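Local structure of collagen alpha-1(XV) chain (Homo sapiens, 3N3F) at residues K15-I20 / F34-D39; D10-K15 / I25-S30. The protein forms part of a multiplexin collagen of the basement membrane, its small trimerization domain bringing three chains together and probably setting up triple-helix assembly. One frame throughout, in Å; residues are numbered along the deposited sequence.

In the fold
Both contacts fasten helix 9-13 and the loop after it onto the mixed sheet of the collagen trimerization domain, and their centres lie about 11 Å apart. Interaction 2 (10-15 with 25-30) holds the helix itself against strand 23-27; interaction 1 (15-20 with 34-39) ties the loop that follows to the next strand, 32-37. Along the chain their segments alternate, with Lys15 common to the two first segments. Strands 23-27 and 32-37 are sheet neighbours, and Phe34 and Ile25 help join the contacts into one buried core. Residues of both strands also touch neighbouring subunits, so the sheet that carries both contacts also takes part in the packing of the trimer.

Interaction 1 (K15-I20 / F34-D39); sequences KAHLVI and FIRVRD
Arg36 reaches from strand 32-37 across to the loop after helix 9-13, where Ala16 and Val19 receive it, pinning this part of the helix-to-strand crossover of the trimerization domain to the sheet. Earlier in the strand, Phe34 packs on Leu27 of strand 23-27, and Ile35 packs on Leu46 of a second subunit. The next residue does the work. The aliphatic part of Arg36 runs against Val19, CG lying 3.3 Å from Val19 CG1, and its CB is 3.6 Å from Ile20 O. A bend at chi2 (-53°) then carries the guanidinium round to Ala16, whose small CB lies 3.6 Å from Arg36 NH2, so that alanine probably leaves room for the guanidinium beside its carbonyl. Two nitrogens grip that one oxygen side-on: Arg36 NE donates on a lone pair in the carbonyl plane, 3.1 Å to Ala16 O, while Arg36 NH2 comes from above that plane, 2.7 Å from Ala16 O with an N-H...O angle of 158°. Arginine suits this place because its long apolar stem can cross a buried region and its flat head offers several N-H groups; Trp41 adds a cation-pi contact. Val37 follows, its carbonyl holding the remaining terminal nitrogen: Arg36 NH1 donates to Val37 O at 2.8 Å.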
loop_
_atom_site.group_PDB
_atom_site.type_symbol
_atom_site.label_atom_id
_atom_site.label_comp_id
_atom_site.label_asym_id
_atom_site.label_seq_id
_atom_site.Cartn_x
_atom_site.Cartn_y
_atom_site.Cartn_z
ATOM N N LYS A 15 19.944 3.210 -2.103
ATOM C CA LYS A 15 19.597 2.510 -3.334
ATOM C C LYS A 15 18.353 3.084 -4.004
ATOM O O LYS A 15 17.507 2.350 -4.504
ATOM C CB LYS A 15 19.405 1.022 -3.037
ATOM C CG LYS A 15 20.684 0.340 -2.561
ATOM C CD LYS A 15 20.444 -1.102 -2.160
ATOM C CE LYS A 15 21.755 -1.820 -1.869
ATOM N NZ LYS A 15 22.546 -1.140 -0.810
ATOM N N ALA A 16 18.267 4.409 -4.024
ATOM C CA ALA A 16 17.145 5.111 -4.626
ATOM C C ALA A 16 16.998 4.819 -6.117
ATOM O O ALA A 16 15.888 4.817 -6.646
ATOM C CB ALA A 16 17.298 6.617 -4.407
ATOM N N HIS A 17 18.113 4.574 -6.794
ATOM C CA HIS A 17 18.074 4.307 -8.227
ATOM C C HIS A 17 17.783 2.859 -8.594
ATOM O O HIS A 17 17.686 2.519 -9.774
ATOM C CB HIS A 17 19.377 4.767 -8.876
ATOM C CG HIS A 17 19.637 6.231 -8.707
ATOM N ND1 HIS A 17 18.708 7.193 -9.045
ATOM C CD2 HIS A 17 20.709 6.898 -8.219
ATOM C CE1 HIS A 17 19.197 8.389 -8.770
ATOM N NE2 HIS A 17 20.409 8.238 -8.266
ATOM N N LEU A 18 17.642 2.004 -7.587
ATOM C CA LEU A 18 17.330 0.603 -7.835
ATOM C C LEU A 18 15.825 0.389 -7.719
ATOM O O LEU A 18 15.322 -0.692 -8.009
ATOM C CB LEU A 18 18.054 -0.307 -6.835
ATOM C CG LEU A 18 19.581 -0.371 -6.917
ATOM C CD1 LEU A 18 20.104 -1.387 -5.911
ATOM C CD2 LEU A 18 20.001 -0.755 -8.324
ATOM N N VAL A 19 15.109 1.426 -7.300
ATOM C CA VAL A 19 13.663 1.328 -7.145
ATOM C C VAL A 19 12.940 2.338 -8.022
ATOM O O VAL A 19 13.201 3.537 -7.940
ATOM C CB VAL A 19 13.237 1.569 -5.682
ATOM C CG1 VAL A 19 11.755 1.251 -5.517
ATOM C CG2 VAL A 19 14.082 0.720 -4.738
ATOM N N ILE A 20 12.024 1.848 -8.852
ATOM C CA ILE A 20 11.265 2.718 -9.742
ATOM C C ILE A 20 10.159 3.434 -8.979
ATOM O O ILE A 20 9.538 2.869 -8.082
ATOM C CB ILE A 20 10.611 1.922 -10.901
ATOM C CG1 ILE A 20 11.684 1.204 -11.724
ATOM C CG2 ILE A 20 9.816 2.869 -11.800
ATOM C CD1 ILE A 20 12.619 2.136 -12.459
ATOM N N PHE A 34 7.441 1.794 2.858
ATOM C CA PHE A 34 7.672 3.096 2.247
ATOM C C PHE A 34 7.254 2.972 0.794
ATOM O O PHE A 34 7.044 1.869 0.298
ATOM C CB PHE A 34 9.155 3.469 2.306
ATOM C CG PHE A 34 9.596 3.980 3.641
ATOM C CD1 PHE A 34 9.619 5.346 3.902
ATOM C CD2 PHE A 34 9.976 3.097 4.647
ATOM C CE1 PHE A 34 10.015 5.824 5.146
ATOM C CE2 PHE A 34 10.373 3.566 5.893
ATOM C CZ PHE A 34 10.393 4.931 6.143
ATOM N N ILE A 35 7.106 4.103 0.124
ATOM C CA ILE A 35 6.750 4.093 -1.281
ATOM C C ILE A 35 7.759 4.981 -1.985
ATOM O O ILE A 35 8.054 6.079 -1.525
ATOM C CB ILE A 35 5.341 4.661 -1.526
ATOM C CG1 ILE A 35 5.228 6.048 -0.898
ATOM C CG2 ILE A 35 4.299 3.726 -0.952
ATOM C CD1 ILE A 35 4.075 6.853 -1.418
ATOM N N ARG A 36 8.300 4.485 -3.087
ATOM C CA ARG A 36 9.268 5.230 -3.871
ATOM C C ARG A 36 8.468 6.211 -4.732
ATOM O O ARG A 36 7.611 5.798 -5.512
ATOM C CB ARG A 36 10.047 4.264 -4.767
ATOM C CG ARG A 36 11.543 4.487 -4.814
ATOM C CD ARG A 36 11.866 5.902 -5.172
ATOM N NE ARG A 36 13.174 6.041 -5.796
ATOM C CZ ARG A 36 13.620 7.190 -6.289
ATOM N NH1 ARG A 36 12.855 8.268 -6.214
ATOM N NH2 ARG A 36 14.809 7.259 -6.870
ATOM N N VAL A 37 8.724 7.503 -4.577
ATOM C CA VAL A 37 8.011 8.498 -5.372
ATOM C C VAL A 37 8.990 9.424 -6.074
ATOM O O VAL A 37 10.200 9.218 -6.033
ATOM C CB VAL A 37 7.060 9.355 -4.508
ATOM C CG1 VAL A 37 6.053 8.463 -3.808
ATOM C CG2 VAL A 37 7.851 10.169 -3.504
ATOM N N ARG A 38 8.458 10.447 -6.725
ATOM C CA ARG A 38 9.298 11.401 -7.429
ATOM C C ARG A 38 10.184 12.165 -6.445
ATOM O O ARG A 38 9.689 12.830 -5.532
ATOM C CB ARG A 38 8.421 12.378 -8.212
ATOM C CG ARG A 38 9.178 13.433 -8.996
ATOM C CD ARG A 38 8.191 14.359 -9.687
ATOM N NE ARG A 38 7.265 14.958 -8.728
ATOM C CZ ARG A 38 6.141 15.584 -9.059
ATOM N NH1 ARG A 38 5.789 15.698 -10.333
ATOM N NH2 ARG A 38 5.364 16.097 -8.113
ATOM N N ASP A 39 11.494 12.047 -6.643
ATOM C CA ASP A 39 12.498 12.717 -5.822
ATOM C C ASP A 39 12.654 12.205 -4.396
ATOM O O ASP A 39 13.169 12.914 -3.531
ATOM C CB ASP A 39 12.236 14.225 -5.798
ATOM C CG ASP A 39 12.161 14.822 -7.190
ATOM O OD1 ASP A 39 13.063 14.541 -8.008
ATOM O OD2 ASP A 39 11.205 15.575 -7.464
#

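Interaction 2 (D10-K15 / I25-S30)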
loop_
_atom_site.group_PDB
_atom_site.type_symbol
_atom_site.label_atom_id
_atom_site.label_comp_id
_atom_site.label_asym_id
_atom_site.label_seq_id
_atom_site.Cartn_x
_atom_site.Cartn_y
_atom_site.Cartn_z
ATOM N N ASP A 10 18.328 2.760 6.007
ATOM C CA ASP A 10 19.570 3.242 5.416
ATOM C C ASP A 10 19.939 2.522 4.126
ATOM O O ASP A 10 20.424 3.146 3.177
ATOM C CB ASP A 10 20.702 3.158 6.438
ATOM C CG ASP A 10 20.558 4.201 7.527
ATOM O OD1 ASP A 10 20.493 5.399 7.179
ATOM O OD2 ASP A 10 20.497 3.835 8.718
ATOM N N ASP A 11 19.703 1.215 4.085
ATOM C CA ASP A 11 19.984 0.441 2.882
ATOM C C ASP A 11 19.068 0.979 1.774
ATOM O O ASP A 11 19.484 1.144 0.630
ATOM C CB ASP A 11 19.712 -1.043 3.143
ATOM C CG ASP A 11 20.253 -1.937 2.048
ATOM O OD1 ASP A 11 21.437 -1.778 1.677
ATOM O OD2 ASP A 11 19.500 -2.808 1.564
ATOM N N MET A 12 17.821 1.272 2.127
ATOM C CA MET A 12 16.864 1.814 1.165
ATOM C C MET A 12 17.322 3.185 0.651
ATOM O O MET A 12 17.303 3.446 -0.553
ATOM C CB MET A 12 15.484 1.950 1.819
ATOM C CG MET A 12 14.453 2.675 0.963
ATOM S SD MET A 12 12.921 3.050 1.861
ATOM C CE MET A 12 13.317 4.616 2.610
ATOM N N LEU A 13 17.736 4.054 1.572
ATOM C CA LEU A 13 18.187 5.402 1.236
ATOM C C LEU A 13 19.364 5.461 0.261
ATOM O O LEU A 13 19.481 6.404 -0.516
ATOM C CB LEU A 13 18.559 6.171 2.511
ATOM C CG LEU A 13 17.451 6.530 3.507
ATOM C CD1 LEU A 13 18.067 7.181 4.739
ATOM C CD2 LEU A 13 16.442 7.467 2.855
ATOM N N GLN A 14 20.239 4.462 0.292
ATOM C CA GLN A 14 21.387 4.473 -0.609
ATOM C C GLN A 14 21.133 3.778 -1.945
ATOM O O GLN A 14 21.994 3.774 -2.828
ATOM C CB GLN A 14 22.606 3.857 0.085
ATOM C CG GLN A 14 22.432 2.416 0.524
ATOM C CD GLN A 14 23.613 1.914 1.338
ATOM O OE1 GLN A 14 23.702 0.729 1.659
ATOM N NE2 GLN A 14 24.523 2.820 1.681
ATOM N N LYS A 15 19.944 3.210 -2.103
ATOM C CA LYS A 15 19.597 2.510 -3.334
ATOM C C LYS A 15 18.353 3.084 -4.004
ATOM O O LYS A 15 17.507 2.350 -4.504
ATOM C CB LYS A 15 19.405 1.022 -3.037
ATOM C CG LYS A 15 20.684 0.340 -2.561
ATOM C CD LYS A 15 20.444 -1.102 -2.160
ATOM C CE LYS A 15 21.755 -1.820 -1.869
ATOM N NZ LYS A 15 22.546 -1.140 -0.810
ATOM N N ILE A 25 8.068 -0.324 -0.800
ATOM C CA ILE A 25 9.307 -0.786 -0.175
ATOM C C ILE A 25 9.110 -1.291 1.252
ATOM O O ILE A 25 8.701 -0.547 2.138
ATOM C CB ILE A 25 10.359 0.345 -0.141
ATOM C CG1 ILE A 25 10.609 0.872 -1.556
ATOM C CG2 ILE A 25 11.655 -0.175 0.479
ATOM C CD1 ILE A 25 11.581 2.036 -1.609
ATOM N N TYR A 26 9.424 -2.560 1.467
ATOM C CA TYR A 26 9.290 -3.181 2.778
ATOM C C TYR A 26 10.634 -3.189 3.490
ATOM O O TYR A 26 11.653 -3.538 2.898
ATOM C CB TYR A 26 8.781 -4.615 2.608
ATOM C CG TYR A 26 8.637 -5.431 3.880
ATOM C CD1 TYR A 26 7.857 -4.979 4.944
ATOM C CD2 TYR A 26 9.192 -6.708 3.971
ATOM C CE1 TYR A 26 7.621 -5.783 6.059
ATOM C CE2 TYR A 26 8.962 -7.521 5.082
ATOM C CZ TYR A 26 8.172 -7.052 6.119
ATOM O OH TYR A 26 7.900 -7.865 7.192
ATOM N N LEU A 27 10.643 -2.778 4.753
ATOM C CA LEU A 27 11.875 -2.791 5.531
ATOM C C LEU A 27 11.770 -3.989 6.465
ATOM O O LEU A 27 10.998 -3.976 7.425
ATOM C CB LEU A 27 12.032 -1.492 6.326
ATOM C CG LEU A 27 12.064 -0.211 5.484
ATOM C CD1 LEU A 27 12.487 0.953 6.364
ATOM C CD2 LEU A 27 13.045 -0.364 4.322
ATOM N N ARG A 28 12.539 -5.029 6.159
ATOM C CA ARG A 28 12.522 -6.269 6.926
ATOM C C ARG A 28 12.751 -6.109 8.423
ATOM O O ARG A 28 11.999 -6.653 9.229
ATOM C CB ARG A 28 13.545 -7.260 6.348
ATOM C CG ARG A 28 13.272 -7.664 4.897
ATOM C CD ARG A 28 14.112 -8.864 4.474
ATOM N NE ARG A 28 15.548 -8.603 4.550
ATOM C CZ ARG A 28 16.277 -8.074 3.570
ATOM N NH1 ARG A 28 15.716 -7.740 2.414
ATOM N NH2 ARG A 28 17.575 -7.871 3.752
ATOM N N ASP A 29 13.778 -5.354 8.795
ATOM C CA ASP A 29 14.106 -5.152 10.202
ATOM C C ASP A 29 13.023 -4.492 11.054
ATOM O O ASP A 29 12.761 -4.934 12.172
ATOM C CB ASP A 29 15.412 -4.362 10.321
ATOM C CG ASP A 29 16.633 -5.205 9.995
ATOM O OD1 ASP A 29 16.608 -5.937 8.982
ATOM O OD2 ASP A 29 17.626 -5.131 10.752
ATOM N N SER A 30 12.391 -3.445 10.534
ATOM C CA SER A 30 11.358 -2.742 11.283
ATOM C C SER A 30 9.930 -3.077 10.832
ATOM O O SER A 30 8.962 -2.563 11.392
ATOM C CB SER A 30 11.587 -1.234 11.173
ATOM O OG SER A 30 11.587 -0.816 9.819
#
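The beta-alpha-beta unit made by strand 3-6, helix 9-13 and strand 23-27 is packed together here, with Met12 of the helix laid against Ile25 and Leu27 of the strand. All three are buried and apolar. Met12 has its CG anti to the backbone N (chi1 172°) and its chain stays extended through chi2, which sends the thioether out to the sheet. There Met12 SD rests 3.7 Å from Ile25 CG2 and 3.9 Å from Ile25 CD1, so that the sulfur meets both branches of the isoleucine. Methionine, unbranched and flexible, can follow such a surface, whereas the beta-branched isoleucine is well suited to a strand and presents two methyls, CG2 and CD1, to the methionine. Nearer the helix backbone the contact is looser: Met12 CB lies 4.2 Å from Leu27 CD2. Within the helical segment itself, Lys15 NZ forms a salt bridge with Asp11 OD1 at 2.8 Å, approaching from above the carboxylate plane and linking Asp11 within the helix to Lys15 in the turn just beyond it. The cluster extends well beyond these residues: Phe6 of strand 3-6 touches both Met12 and Ile25, as do Phe34 of strand 32-37 and Trp41 of strand 40-43, placing helix 9-13 over residues from all four strands of the sheet.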